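Local coordinates for purine catabolism protein pucG (Bacillus subtilis, PDB 3ISL), which is a homodimeric pyridoxal 5'-phosphate enzyme that transfers the amino group of (S)-ureidoglycine to glyoxylate, giving oxalurate and glycine in purine catabolism, at residues I14-P19 with E349-F354; I91-R96 with V112-C117; T149-P154 with R312-D317. One frame throughout, in Å; residues are numbered along the deposited sequence.

Interaction 1 (I14-P19 with E349-F354); sequences IMTPGP and EIASSF
Thr16 and Glu349 carry this contact, their side chains crossing obliquely so that a methyl rests on a carboxylate. Thr16 CG2 is 3.4 Å from Glu349 CD and farther from either oxygen, which places the methyl over the flat group instead of beside one oxygen. The threonine torsion (chi1 64°) explains the division of labour: CG2 lies anti to the carbonyl carbon and faces Glu349, while OG1 is turned back to its own loop and accepts from Gly18 N at 3.1 Å, an ST turn. Glu349 reaches this position through an extended chain, with CG anti to the backbone N (chi1 -157°). Ile14 lies alongside it, pointing the same way, and its CG2 comes within 3.7 Å of Glu349 OE1. A water donates to that OE1 and to Pro19 O, 2.7 Å from the latter; its link to Thr16 OG1 is modelled too short to be trusted.

The backbones meet briefly in parallel, Ile14 beside Glu349. Met15 N donates to Glu349 O at 2.7 Å, and Thr16 N, though near the same oxygen, has too poor an angle to share it. Beyond this pair, Pro17 CD packs on Ala351 CB at 3.6 Å. Met15 bends away from Ile350 after a CB contact and goes to helix 373-389, and Glu349 also packs on Gly36 of the second subunit.

Six of the seven touching residues are buried. The contact ties the N-terminal segment to the C-terminal part of the chain, as in fold type I aminotransferases, where both chain ends contribute to the small domain, and it borders the cofactor site: the Pro17 side chain is about 6 Å from the bound pyridoxal-5'-phosphate and about 6 Å from that of Lys198, the lysine to which the cofactor attaches, though not in this structure.

Interaction 2 (I91-R96 with V112-C117); sequences IPIYGR and VHMLEC
Ile93 lays its CD1 methyl against Met114, 3.6 Å from its CB and 3.8 Å from its SD, the two side chains crossing at a slant. On the same face of the sheet, Ile91 CD1 meets Val112 CG1 at 3.8 Å. Both isoleucines also touch Thr102 of helix 96-107, so this face is the one the helix covers. Pro92 and Leu115 occupy the other face, and both pack on Phe123.

Four backbone hydrogen bonds establish the parallel register: Ile91 N to His113 O, Leu115 N to Ile91 O, Ile93 N to Leu115 O (2.8 Å) and Cys117 N to Ile93 O. The axes of 91-93 and 112-116 approach to 4.6 Å, 24° from parallel. After the last bond the chains part, with Cys117 SG still 3.5 Å from Tyr94 CB. A chi1 of 58° swings the Tyr94 ring away from Cys117, and its hydroxyl is hydrogen-bonded to Val143 O.

Strand 88-93, helix 96-107 and strand 111-116 thus form a beta-alpha-beta crossover, with 111-116 outermost in this chain's seven-stranded sheet, the core of the large domain in fold type I enzymes.

Interaction 3 (T149-P154 with R312-D317); sequences TGRIHP and RLFGDD
Arg151 CA and Asp316 CA are 7.6 Å apart, too far for strand pairing. Residues 151-152 form a short strand paired antiparallel with 145-146, whereas 312-317 belongs to the loop between helix 288-308 and strand 324-328. The Arg151 side chain spans the gap. Its bends at chi2 (-65°) and chi3 fold the guanidinium down on the loop, where one face covers the Gly315-Asp316 peptide: Gly315 C and Asp316 N both lie over its centre, the latter 3.9 Å above the plane.

Gly315 permits this approach. Arg151 NH1 is 3.6 Å from Gly315 CA, a CB there would clash with NH1, and the backbone angles alone already call for glycine. Arg151 NH2 also lies 3.2 Å from Phe314 O. At the rim of the guanidinium, Phe314 CE2 sits in its plane, 3.7 Å from Arg151 NH1; ring and guanidinium are turned 57° apart and NH1 approaches the ring obliquely. Thr149 O meets the same ring at its edge, 3.7 Å from Phe314 CE2.

Asp316 offers no salt bridge, since its OD1 is 6.5 Å from Arg151 NE and is hydrogen-bonded to Ser318. In place of Arg151, an alanine here would probably strip the Gly315-Asp316 peptide of its flat cover and open a gap beside Phe314. The chemistry is that of a cation laid flat on a peptide, with an aromatic ring at the guanidinium's rim: the attraction probably comes from van der Waals contact and from the nearby carbonyl dipoles of Phe314 and Asp316, with the Asp316 carboxylate contributing only at longer range.

Interactions 2 and 3 touch directly: Tyr94 OH is 3.4 Å from His153 CB and Tyr94 O is 3.5 Å from Thr149 CG2, so the loop leaving strand 88-93 rests on segment 149-154. Interaction 1 lies apart, its centre 24 Å from that of interaction 2 and 16 Å from that of interaction 3, although its nearest atoms come within about 4 Å of interaction 2 and about 7 Å of interaction 3. The cofactor gives a common reference: side chains of Pro17, Tyr94 and Thr149 are about 6, 8 and 10 Å from pyridoxal-5'-phosphate. Pro17 touches Thr147 of the cofactor pocket, two residues before Thr149 in the chain.

Interaction 1 (I14-P19 with E349-F354)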
ATOM      1  N   ILE A  14      -3.935  -9.184  20.885  1.00 16.76           N
ATOM      2  CA  ILE A  14      -4.304  -9.759  19.593  1.00 18.73           C
ATOM      3  C   ILE A  14      -3.732 -11.144  19.382  1.00 18.43           C
ATOM      4  O   ILE A  14      -2.492 -11.338  19.265  1.00 17.45           O
ATOM      5  CB  ILE A  14      -3.915  -8.888  18.378  1.00 18.54           C
ATOM      6  CG1 ILE A  14      -4.578  -7.514  18.513  1.00 20.68           C
ATOM      7  CG2 ILE A  14      -4.376  -9.604  17.048  1.00 19.57           C
ATOM      8  CD1 ILE A  14      -4.134  -6.461  17.395  1.00 18.52           C
ATOM      9  N   MET A  15      -4.659 -12.099  19.304  1.00 16.77           N
ATOM     10  CA  MET A  15      -4.291 -13.477  19.184  1.00 19.13           C
ATOM     11  C   MET A  15      -5.001 -14.133  17.984  1.00 19.49           C
ATOM     12  O   MET A  15      -5.437 -15.293  18.076  1.00 21.07           O
ATOM     13  CB  MET A  15      -4.589 -14.224  20.552  1.00 17.77           C
ATOM     14  CG  MET A  15      -3.553 -13.809  21.700  1.00 19.82           C
ATOM     15  SD  MET A  15      -1.754 -13.933  21.256  1.00 21.05           S
ATOM     16  CE  MET A  15      -1.338 -15.575  21.858  1.00 21.09           C
ATOM     17  N   THR A  16      -5.113 -13.395  16.884  1.00 20.90           N
ATOM     18  CA  THR A  16      -5.632 -13.921  15.618  1.00 20.76           C
ATOM     19  C   THR A  16      -4.414 -14.328  14.766  1.00 20.93           C
ATOM     20  O   THR A  16      -3.276 -14.066  15.162  1.00 21.54           O
ATOM     21  CB  THR A  16      -6.338 -12.824  14.850  1.00 22.19           C
ATOM     22  OG1 THR A  16      -5.383 -11.798  14.489  1.00 19.28           O
ATOM     23  CG2 THR A  16      -7.491 -12.221  15.679  1.00 21.24           C
ATOM     24  N   PRO A  17      -4.654 -14.940  13.589  1.00 21.17           N
ATOM     25  CA  PRO A  17      -3.589 -15.116  12.592  1.00 20.98           C
ATOM     26  C   PRO A  17      -3.234 -13.886  11.731  1.00 21.46           C
ATOM     27  O   PRO A  17      -2.609 -14.040  10.683  1.00 22.47           O
ATOM     28  CB  PRO A  17      -4.119 -16.260  11.700  1.00 21.30           C
ATOM     29  CG  PRO A  17      -5.138 -17.018  12.535  1.00 19.56           C
ATOM     30  CD  PRO A  17      -5.801 -15.856  13.346  1.00 19.46           C
ATOM     31  N   GLY A  18      -3.588 -12.678  12.181  1.00 22.33           N
ATOM     32  CA  GLY A  18      -3.200 -11.445  11.527  1.00 22.22           C
ATOM     33  C   GLY A  18      -4.404 -10.578  11.264  1.00 22.81           C
ATOM     34  O   GLY A  18      -5.493 -11.091  11.042  1.00 23.10           O
ATOM     35  N   PRO A  19      -4.218  -9.255  11.316  1.00 22.90           N
ATOM     36  CA  PRO A  19      -2.968  -8.620  11.691  1.00 22.35           C
ATOM     37  C   PRO A  19      -2.732  -8.678  13.222  1.00 22.18           C
ATOM     38  O   PRO A  19      -3.701  -8.505  14.001  1.00 20.16           O
ATOM     39  CB  PRO A  19      -3.177  -7.160  11.243  1.00 23.82           C
ATOM     40  CG  PRO A  19      -4.686  -6.989  11.322  1.00 23.84           C
ATOM     41  CD  PRO A  19      -5.242  -8.282  10.894  1.00 22.87           C
ATOM     42  N   GLU A 349      -8.454 -10.690  21.124  1.00 22.70           N
ATOM     43  CA  GLU A 349      -8.995 -11.003  19.788  1.00 23.99           C
ATOM     44  C   GLU A 349      -8.511 -12.347  19.305  1.00 24.14           C
ATOM     45  O   GLU A 349      -7.319 -12.560  19.245  1.00 24.12           O
ATOM     46  CB  GLU A 349      -8.607  -9.928  18.733  1.00 22.71           C
ATOM     47  CG  GLU A 349      -9.608  -9.945  17.566  1.00 26.33           C
ATOM     48  CD  GLU A 349      -9.063  -9.229  16.301  1.00 30.20           C
ATOM     49  OE1 GLU A 349      -7.949  -8.704  16.366  1.00 23.77           O
ATOM     50  OE2 GLU A 349      -9.755  -9.184  15.264  1.00 33.35           O
ATOM     51  N   ILE A 350      -9.456 -13.237  19.006  1.00 23.90           N
ATOM     52  CA  ILE A 350      -9.221 -14.508  18.285  1.00 23.35           C
ATOM     53  C   ILE A 350     -10.080 -14.519  17.021  1.00 22.99           C
ATOM     54  O   ILE A 350     -11.005 -13.737  16.881  1.00 21.82           O
ATOM     55  CB  ILE A 350      -9.478 -15.808  19.151  1.00 22.41           C
ATOM     56  CG1 ILE A 350     -10.983 -15.992  19.437  1.00 21.30           C
ATOM     57  CG2 ILE A 350      -8.525 -15.790  20.415  1.00 24.00           C
ATOM     58  CD1 ILE A 350     -11.351 -17.287  20.380  1.00 20.98           C
ATOM     59  N   ALA A 351      -9.754 -15.413  16.107  1.00 24.60           N
ATOM     60  CA  ALA A 351     -10.407 -15.444  14.796  1.00 25.61           C
ATOM     61  C   ALA A 351     -11.499 -16.503  14.742  1.00 27.41           C
ATOM     62  O   ALA A 351     -11.345 -17.585  15.305  1.00 27.48           O
ATOM     63  CB  ALA A 351      -9.350 -15.670  13.728  1.00 22.27           C
ATOM     64  N   SER A 352     -12.601 -16.201  14.063  1.00 30.93           N
ATOM     65  CA  SER A 352     -13.559 -17.237  13.689  1.00 35.17           C
ATOM     66  C   SER A 352     -13.124 -17.787  12.336  1.00 37.54           C
ATOM     67  O   SER A 352     -12.089 -17.397  11.804  1.00 38.24           O
ATOM     68  CB  SER A 352     -14.984 -16.675  13.573  1.00 35.40           C
ATOM     69  OG  SER A 352     -15.669 -16.716  14.825  1.00 40.50           O
ATOM     70  N   SER A 353     -13.914 -18.701  11.787  1.00 39.69           N
ATOM     71  CA  SER A 353     -13.760 -19.132  10.410  1.00 41.56           C
ATOM     72  C   SER A 353     -14.990 -18.737   9.609  1.00 43.59           C
ATOM     73  O   SER A 353     -16.125 -18.742  10.129  1.00 44.54           O
ATOM     74  CB  SER A 353     -13.612 -20.634  10.361  1.00 41.50           C
ATOM     75  OG  SER A 353     -12.359 -21.014  10.867  1.00 39.40           O
ATOM     76  N   PHE A 354     -14.773 -18.385   8.348  1.00 45.65           N
ATOM     77  CA  PHE A 354     -15.893 -18.152   7.431  1.00 47.21           C
ATOM     78  C   PHE A 354     -15.758 -19.118   6.241  1.00 46.62           C
ATOM     79  O   PHE A 354     -14.640 -19.551   5.915  1.00 47.84           O
ATOM     80  CB  PHE A 354     -16.021 -16.649   7.087  1.00 48.38           C
ATOM     81  CG  PHE A 354     -16.409 -15.796   8.291  1.00 51.71           C
ATOM     82  CD1 PHE A 354     -17.737 -15.819   8.793  1.00 54.46           C
ATOM     83  CD2 PHE A 354     -15.445 -15.013   8.967  1.00 54.64           C
ATOM     84  CE1 PHE A 354     -18.107 -15.043   9.943  1.00 56.08           C
ATOM     85  CE2 PHE A 354     -15.795 -14.233  10.123  1.00 55.26           C
ATOM     86  CZ  PHE A 354     -17.127 -14.256  10.613  1.00 55.67           C
TER
HETATM   87  O   HOH W   1      -6.172  -9.527  14.109  1.00 16.64           O

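Interaction 2 (I91-R96 with V112-C117)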
ATOM      1  N   ILE A  91      -1.852 -25.301  -9.519  1.00 20.61           N
ATOM      2  CA  ILE A  91      -2.030 -24.758  -8.186  1.00 21.32           C
ATOM      3  C   ILE A  91      -2.603 -25.860  -7.303  1.00 21.90           C
ATOM      4  O   ILE A  91      -3.777 -26.187  -7.411  1.00 20.07           O
ATOM      5  CB  ILE A  91      -2.966 -23.545  -8.204  1.00 22.81           C
ATOM      6  CG1 ILE A  91      -2.529 -22.571  -9.318  1.00 25.94           C
ATOM      7  CG2 ILE A  91      -2.973 -22.842  -6.803  1.00 19.71           C
ATOM      8  CD1 ILE A  91      -3.409 -21.309  -9.497  1.00 30.01           C
ATOM      9  N   PRO A  92      -1.783 -26.418  -6.424  1.00 22.09           N
ATOM     10  CA  PRO A  92      -2.356 -27.382  -5.492  1.00 23.94           C
ATOM     11  C   PRO A  92      -2.946 -26.596  -4.329  1.00 25.28           C
ATOM     12  O   PRO A  92      -2.229 -25.895  -3.657  1.00 26.46           O
ATOM     13  CB  PRO A  92      -1.140 -28.238  -5.029  1.00 22.22           C
ATOM     14  CG  PRO A  92       0.040 -27.797  -5.845  1.00 23.94           C
ATOM     15  CD  PRO A  92      -0.321 -26.334  -6.307  1.00 23.14           C
ATOM     16  N   ILE A  93      -4.235 -26.788  -4.078  1.00 26.13           N
ATOM     17  CA  ILE A  93      -5.018 -26.026  -3.128  1.00 26.05           C
ATOM     18  C   ILE A  93      -5.453 -26.854  -1.925  1.00 25.91           C
ATOM     19  O   ILE A  93      -6.103 -27.889  -2.071  1.00 24.10           O
ATOM     20  CB  ILE A  93      -6.247 -25.515  -3.841  1.00 26.49           C
ATOM     21  CG1 ILE A  93      -5.830 -24.481  -4.914  1.00 24.51           C
ATOM     22  CG2 ILE A  93      -7.263 -24.857  -2.841  1.00 25.19           C
ATOM     23  CD1 ILE A  93      -6.947 -24.372  -5.998  1.00 23.39           C
ATOM     24  N   TYR A  94      -5.062 -26.428  -0.725  1.00 25.90           N
ATOM     25  CA  TYR A  94      -5.491 -27.180   0.477  1.00 27.09           C
ATOM     26  C   TYR A  94      -6.153 -26.239   1.508  1.00 27.60           C
ATOM     27  O   TYR A  94      -6.453 -26.622   2.655  1.00 27.09           O
ATOM     28  CB  TYR A  94      -4.321 -27.979   1.066  1.00 25.78           C
ATOM     29  CG  TYR A  94      -3.120 -27.143   1.448  1.00 28.16           C
ATOM     30  CD1 TYR A  94      -2.192 -26.704   0.481  1.00 27.59           C
ATOM     31  CD2 TYR A  94      -2.942 -26.735   2.769  1.00 25.77           C
ATOM     32  CE1 TYR A  94      -1.131 -25.935   0.857  1.00 26.78           C
ATOM     33  CE2 TYR A  94      -1.890 -25.972   3.152  1.00 26.71           C
ATOM     34  CZ  TYR A  94      -0.981 -25.583   2.222  1.00 26.11           C
ATOM     35  OH  TYR A  94       0.024 -24.781   2.665  1.00 24.78           O
ATOM     36  N   GLY A  95      -6.397 -25.001   1.082  1.00 27.23           N
ATOM     37  CA  GLY A  95      -7.164 -24.079   1.910  1.00 28.27           C
ATOM     38  C   GLY A  95      -7.566 -22.830   1.171  1.00 27.69           C
ATOM     39  O   GLY A  95      -7.448 -22.771  -0.044  1.00 27.80           O
ATOM     40  N   ARG A  96      -8.055 -21.835   1.912  1.00 28.17           N
ATOM     41  CA  ARG A  96      -8.673 -20.672   1.296  1.00 28.13           C
ATOM     42  C   ARG A  96      -7.726 -19.875   0.424  1.00 27.24           C
ATOM     43  O   ARG A  96      -8.128 -19.373  -0.605  1.00 26.71           O
ATOM     44  CB  ARG A  96      -9.326 -19.746   2.348  1.00 29.19           C
ATOM     45  CG  ARG A  96      -9.468 -18.264   1.870  1.00 30.91           C
ATOM     46  CD  ARG A  96      -9.351 -17.245   3.065  1.00 42.99           C
ATOM     47  NE  ARG A  96     -10.155 -17.652   4.273  1.00 46.31           N
ATOM     48  CZ  ARG A  96      -9.776 -17.555   5.568  1.00 46.03           C
ATOM     49  NH1 ARG A  96      -8.585 -17.055   5.934  1.00 44.96           N
ATOM     50  NH2 ARG A  96     -10.598 -17.995   6.513  1.00 43.64           N
ATOM     51  N   VAL A 112      -5.550 -22.508 -15.693  1.00 29.84           N
ATOM     52  CA  VAL A 112      -5.288 -23.039 -14.368  1.00 30.31           C
ATOM     53  C   VAL A 112      -5.585 -24.549 -14.257  1.00 30.59           C
ATOM     54  O   VAL A 112      -6.694 -25.000 -14.597  1.00 31.69           O
ATOM     55  CB  VAL A 112      -6.083 -22.243 -13.297  1.00 30.23           C
ATOM     56  CG1 VAL A 112      -5.930 -22.849 -11.927  1.00 31.26           C
ATOM     57  CG2 VAL A 112      -5.625 -20.818 -13.253  1.00 29.69           C
ATOM     58  N   HIS A 113      -4.604 -25.323 -13.785  1.00 29.98           N
ATOM     59  CA  HIS A 113      -4.833 -26.739 -13.391  1.00 30.01           C
ATOM     60  C   HIS A 113      -4.834 -26.779 -11.858  1.00 30.58           C
ATOM     61  O   HIS A 113      -3.804 -26.444 -11.218  1.00 30.60           O
ATOM     62  CB  HIS A 113      -3.752 -27.659 -14.005  1.00 29.05           C
ATOM     63  CG  HIS A 113      -3.575 -27.482 -15.488  1.00 32.04           C
ATOM     64  ND1 HIS A 113      -2.968 -26.368 -16.049  1.00 36.16           N
ATOM     65  CD2 HIS A 113      -3.897 -28.288 -16.527  1.00 33.46           C
ATOM     66  CE1 HIS A 113      -2.928 -26.498 -17.365  1.00 31.46           C
ATOM     67  NE2 HIS A 113      -3.491 -27.649 -17.680  1.00 34.68           N
ATOM     68  N   MET A 114      -5.986 -27.053 -11.243  1.00 30.29           N
ATOM     69  CA  MET A 114      -5.985 -27.146  -9.788  1.00 31.12           C
ATOM     70  C   MET A 114      -6.029 -28.576  -9.295  1.00 30.83           C
ATOM     71  O   MET A 114      -6.609 -29.447  -9.952  1.00 30.82           O
ATOM     72  CB  MET A 114      -7.028 -26.248  -9.114  1.00 32.53           C
ATOM     73  CG  MET A 114      -8.474 -26.401  -9.507  1.00 37.14           C
ATOM     74  SD  MET A 114      -9.387 -24.933  -8.904  1.00 45.28           S
ATOM     75  CE  MET A 114      -9.810 -24.093 -10.422  1.00 44.77           C
ATOM     76  N   LEU A 115      -5.324 -28.843  -8.209  1.00 28.63           N
ATOM     77  CA  LEU A 115      -5.538 -30.046  -7.442  1.00 29.00           C
ATOM     78  C   LEU A 115      -6.173 -29.565  -6.141  1.00 29.63           C
ATOM     79  O   LEU A 115      -5.829 -28.469  -5.655  1.00 29.25           O
ATOM     80  CB  LEU A 115      -4.211 -30.708  -7.109  1.00 27.80           C
ATOM     81  CG  LEU A 115      -3.396 -31.458  -8.141  1.00 31.53           C
ATOM     82  CD1 LEU A 115      -1.930 -31.549  -7.641  1.00 33.04           C
ATOM     83  CD2 LEU A 115      -4.024 -32.852  -8.380  1.00 36.44           C
ATOM     84  N   GLU A 116      -7.059 -30.349  -5.547  1.00 29.55           N
ATOM     85  CA  GLU A 116      -7.665 -29.919  -4.284  1.00 30.15           C
ATOM     86  C   GLU A 116      -7.729 -31.084  -3.316  1.00 30.90           C
ATOM     87  O   GLU A 116      -8.163 -32.175  -3.679  1.00 31.23           O
ATOM     88  CB  GLU A 116      -9.067 -29.369  -4.512  1.00 30.64           C
ATOM     89  CG  GLU A 116      -9.170 -28.095  -5.421  1.00 29.25           C
ATOM     90  CD  GLU A 116     -10.612 -27.909  -5.955  1.00 32.72           C
ATOM     91  OE1 GLU A 116     -11.014 -28.612  -6.909  1.00 36.38           O
ATOM     92  OE2 GLU A 116     -11.379 -27.096  -5.424  1.00 29.21           O
ATOM     93  N   CYS A 117      -7.315 -30.854  -2.076  1.00 30.81           N
ATOM     94  CA  CYS A 117      -7.516 -31.861  -1.051  1.00 31.08           C
ATOM     95  C   CYS A 117      -8.355 -31.354   0.115  1.00 30.55           C
ATOM     96  O   CYS A 117      -8.655 -30.156   0.200  1.00 28.89           O
ATOM     97  CB  CYS A 117      -6.189 -32.471  -0.537  1.00 31.92           C
ATOM     98  SG  CYS A 117      -5.139 -31.318   0.322  1.00 32.53           S
TER

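Interaction 3 (T149-P154 with R312-D317)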
ATOM      1  N   THR A 149      -6.833 -23.118   7.363  1.00 25.43           N
ATOM      2  CA  THR A 149      -6.966 -24.509   7.808  1.00 24.35           C
ATOM      3  C   THR A 149      -5.945 -24.869   8.900  1.00 24.31           C
ATOM      4  O   THR A 149      -6.076 -25.863   9.560  1.00 25.34           O
ATOM      5  CB  THR A 149      -6.910 -25.519   6.644  1.00 23.87           C
ATOM      6  OG1 THR A 149      -5.583 -25.657   6.126  1.00 23.43           O
ATOM      7  CG2 THR A 149      -7.923 -25.150   5.491  1.00 25.36           C
ATOM      8  N   GLY A 150      -4.962 -24.014   9.111  1.00 24.47           N
ATOM      9  CA  GLY A 150      -3.880 -24.264  10.076  1.00 24.02           C
ATOM     10  C   GLY A 150      -2.829 -25.283   9.653  1.00 24.04           C
ATOM     11  O   GLY A 150      -2.117 -25.810  10.516  1.00 24.33           O
ATOM     12  N   ARG A 151      -2.734 -25.594   8.356  1.00 24.09           N
ATOM     13  CA  ARG A 151      -1.773 -26.597   7.876  1.00 24.59           C
ATOM     14  C   ARG A 151      -0.641 -25.900   7.192  1.00 24.36           C
ATOM     15  O   ARG A 151      -0.846 -24.877   6.596  1.00 22.87           O
ATOM     16  CB  ARG A 151      -2.408 -27.615   6.897  1.00 24.05           C
ATOM     17  CG  ARG A 151      -3.560 -28.411   7.516  1.00 27.37           C
ATOM     18  CD  ARG A 151      -3.075 -29.299   8.664  1.00 28.86           C
ATOM     19  NE  ARG A 151      -3.206 -28.794  10.025  1.00 36.53           N
ATOM     20  CZ  ARG A 151      -4.344 -28.383  10.557  1.00 34.02           C
ATOM     21  NH1 ARG A 151      -5.375 -28.332   9.766  1.00 36.89           N
ATOM     22  NH2 ARG A 151      -4.458 -27.996  11.814  1.00 25.89           N
ATOM     23  N   ILE A 152       0.557 -26.429   7.417  1.00 24.30           N
ATOM     24  CA  ILE A 152       1.758 -26.044   6.727  1.00 24.02           C
ATOM     25  C   ILE A 152       2.165 -27.211   5.826  1.00 23.65           C
ATOM     26  O   ILE A 152       2.102 -28.407   6.224  1.00 23.54           O
ATOM     27  CB  ILE A 152       2.876 -25.552   7.717  1.00 23.64           C
ATOM     28  CG1 ILE A 152       4.022 -24.877   6.963  1.00 22.69           C
ATOM     29  CG2 ILE A 152       3.327 -26.607   8.667  1.00 22.88           C
ATOM     30  CD1 ILE A 152       5.072 -24.133   7.937  1.00 22.42           C
ATOM     31  N   HIS A 153       2.526 -26.856   4.600  1.00 23.84           N
ATOM     32  CA  HIS A 153       2.876 -27.838   3.521  1.00 23.96           C
ATOM     33  C   HIS A 153       4.396 -27.959   3.276  1.00 23.03           C
ATOM     34  O   HIS A 153       5.051 -26.919   3.135  1.00 22.82           O
ATOM     35  CB  HIS A 153       2.224 -27.397   2.210  1.00 24.93           C
ATOM     36  CG  HIS A 153       1.936 -28.535   1.301  1.00 27.29           C
ATOM     37  ND1 HIS A 153       0.653 -28.936   0.994  1.00 32.39           N
ATOM     38  CD2 HIS A 153       2.762 -29.435   0.729  1.00 25.75           C
ATOM     39  CE1 HIS A 153       0.701 -30.008   0.232  1.00 27.99           C
ATOM     40  NE2 HIS A 153       1.970 -30.337   0.065  1.00 31.46           N
ATOM     41  N   PRO A 154       4.968 -29.212   3.240  1.00 22.87           N
ATOM     42  CA  PRO A 154       6.354 -29.421   2.832  1.00 23.20           C
ATOM     43  C   PRO A 154       6.582 -28.893   1.411  1.00 23.92           C
ATOM     44  O   PRO A 154       5.755 -29.152   0.473  1.00 24.60           O
ATOM     45  CB  PRO A 154       6.507 -30.974   2.875  1.00 22.76           C
ATOM     46  CG  PRO A 154       5.571 -31.346   3.968  1.00 25.85           C
ATOM     47  CD  PRO A 154       4.376 -30.481   3.731  1.00 21.72           C
ATOM     48  N   ARG A 312     -10.409 -29.723  22.083  1.00 26.42           N
ATOM     49  CA  ARG A 312      -9.674 -30.493  21.059  1.00 28.18           C
ATOM     50  C   ARG A 312      -9.189 -29.609  19.904  1.00 28.15           C
ATOM     51  O   ARG A 312      -9.839 -28.614  19.560  1.00 29.23           O
ATOM     52  CB  ARG A 312     -10.543 -31.609  20.488  1.00 28.35           C
ATOM     53  CG  ARG A 312     -11.667 -32.098  21.421  1.00 32.62           C
ATOM     54  CD  ARG A 312     -11.832 -33.585  21.373  1.00 41.49           C
ATOM     55  NE  ARG A 312     -11.179 -34.173  22.539  1.00 47.24           N
ATOM     56  CZ  ARG A 312     -10.822 -35.453  22.660  1.00 50.72           C
ATOM     57  NH1 ARG A 312     -11.058 -36.340  21.683  1.00 50.33           N
ATOM     58  NH2 ARG A 312     -10.225 -35.848  23.779  1.00 51.23           N
ATOM     59  N   LEU A 313      -8.070 -29.969  19.296  1.00 28.26           N
ATOM     60  CA  LEU A 313      -7.621 -29.272  18.089  1.00 28.95           C
ATOM     61  C   LEU A 313      -8.222 -29.897  16.819  1.00 28.39           C
ATOM     62  O   LEU A 313      -8.390 -31.107  16.735  1.00 28.40           O
ATOM     63  CB  LEU A 313      -6.087 -29.266  18.020  1.00 30.26           C
ATOM     64  CG  LEU A 313      -5.389 -28.605  19.226  1.00 32.65           C
ATOM     65  CD1 LEU A 313      -3.859 -28.533  19.006  1.00 32.61           C
ATOM     66  CD2 LEU A 313      -5.960 -27.219  19.505  1.00 32.70           C
ATOM     67  N   PHE A 314      -8.555 -29.055  15.851  1.00 28.09           N
ATOM     68  CA  PHE A 314      -8.879 -29.495  14.505  1.00 28.27           C
ATOM     69  C   PHE A 314      -7.616 -29.860  13.729  1.00 28.95           C
ATOM     70  O   PHE A 314      -6.539 -29.235  13.916  1.00 26.25           O
ATOM     71  CB  PHE A 314      -9.588 -28.349  13.773  1.00 28.56           C
ATOM     72  CG  PHE A 314      -9.737 -28.540  12.274  1.00 27.95           C
ATOM     73  CD1 PHE A 314     -10.696 -29.399  11.767  1.00 29.57           C
ATOM     74  CD2 PHE A 314      -8.938 -27.828  11.387  1.00 28.26           C
ATOM     75  CE1 PHE A 314     -10.853 -29.581  10.356  1.00 31.35           C
ATOM     76  CE2 PHE A 314      -9.090 -27.975   9.988  1.00 32.63           C
ATOM     77  CZ  PHE A 314     -10.029 -28.843   9.470  1.00 30.59           C
ATOM     78  N   GLY A 315      -7.745 -30.866  12.855  1.00 28.46           N
ATOM     79  CA  GLY A 315      -6.797 -30.962  11.753  1.00 30.74           C
ATOM     80  C   GLY A 315      -5.706 -31.996  11.939  1.00 31.83           C
ATOM     81  O   GLY A 315      -5.542 -32.541  13.049  1.00 31.53           O
ATOM     82  N   ASP A 316      -4.990 -32.273  10.835  1.00 32.37           N
ATOM     83  CA  ASP A 316      -3.944 -33.304  10.761  1.00 33.77           C
ATOM     84  C   ASP A 316      -2.764 -32.810  11.596  1.00 33.89           C
ATOM     85  O   ASP A 316      -2.107 -31.828  11.226  1.00 33.05           O
ATOM     86  CB  ASP A 316      -3.496 -33.474   9.305  1.00 33.64           C
ATOM     87  CG  ASP A 316      -2.783 -34.781   9.039  1.00 37.01           C
ATOM     88  OD1 ASP A 316      -1.779 -35.117   9.719  1.00 38.34           O
ATOM     89  OD2 ASP A 316      -3.222 -35.472   8.092  1.00 40.16           O
ATOM     90  N   ASP A 317      -2.506 -33.517  12.704  1.00 34.56           N
ATOM     91  CA  ASP A 317      -1.405 -33.192  13.615  1.00 34.66           C
ATOM     92  C   ASP A 317      -0.019 -33.287  12.932  1.00 33.05           C
ATOM     93  O   ASP A 317       0.911 -32.635  13.355  1.00 35.42           O
ATOM     94  CB  ASP A 317      -1.476 -34.023  14.930  1.00 34.47           C
ATOM     95  CG  ASP A 317      -1.280 -35.536  14.717  1.00 40.01           C
ATOM     96  OD1 ASP A 317      -0.588 -35.999  13.763  1.00 42.37           O
ATOM     97  OD2 ASP A 317      -1.837 -36.309  15.541  1.00 44.23           O
TER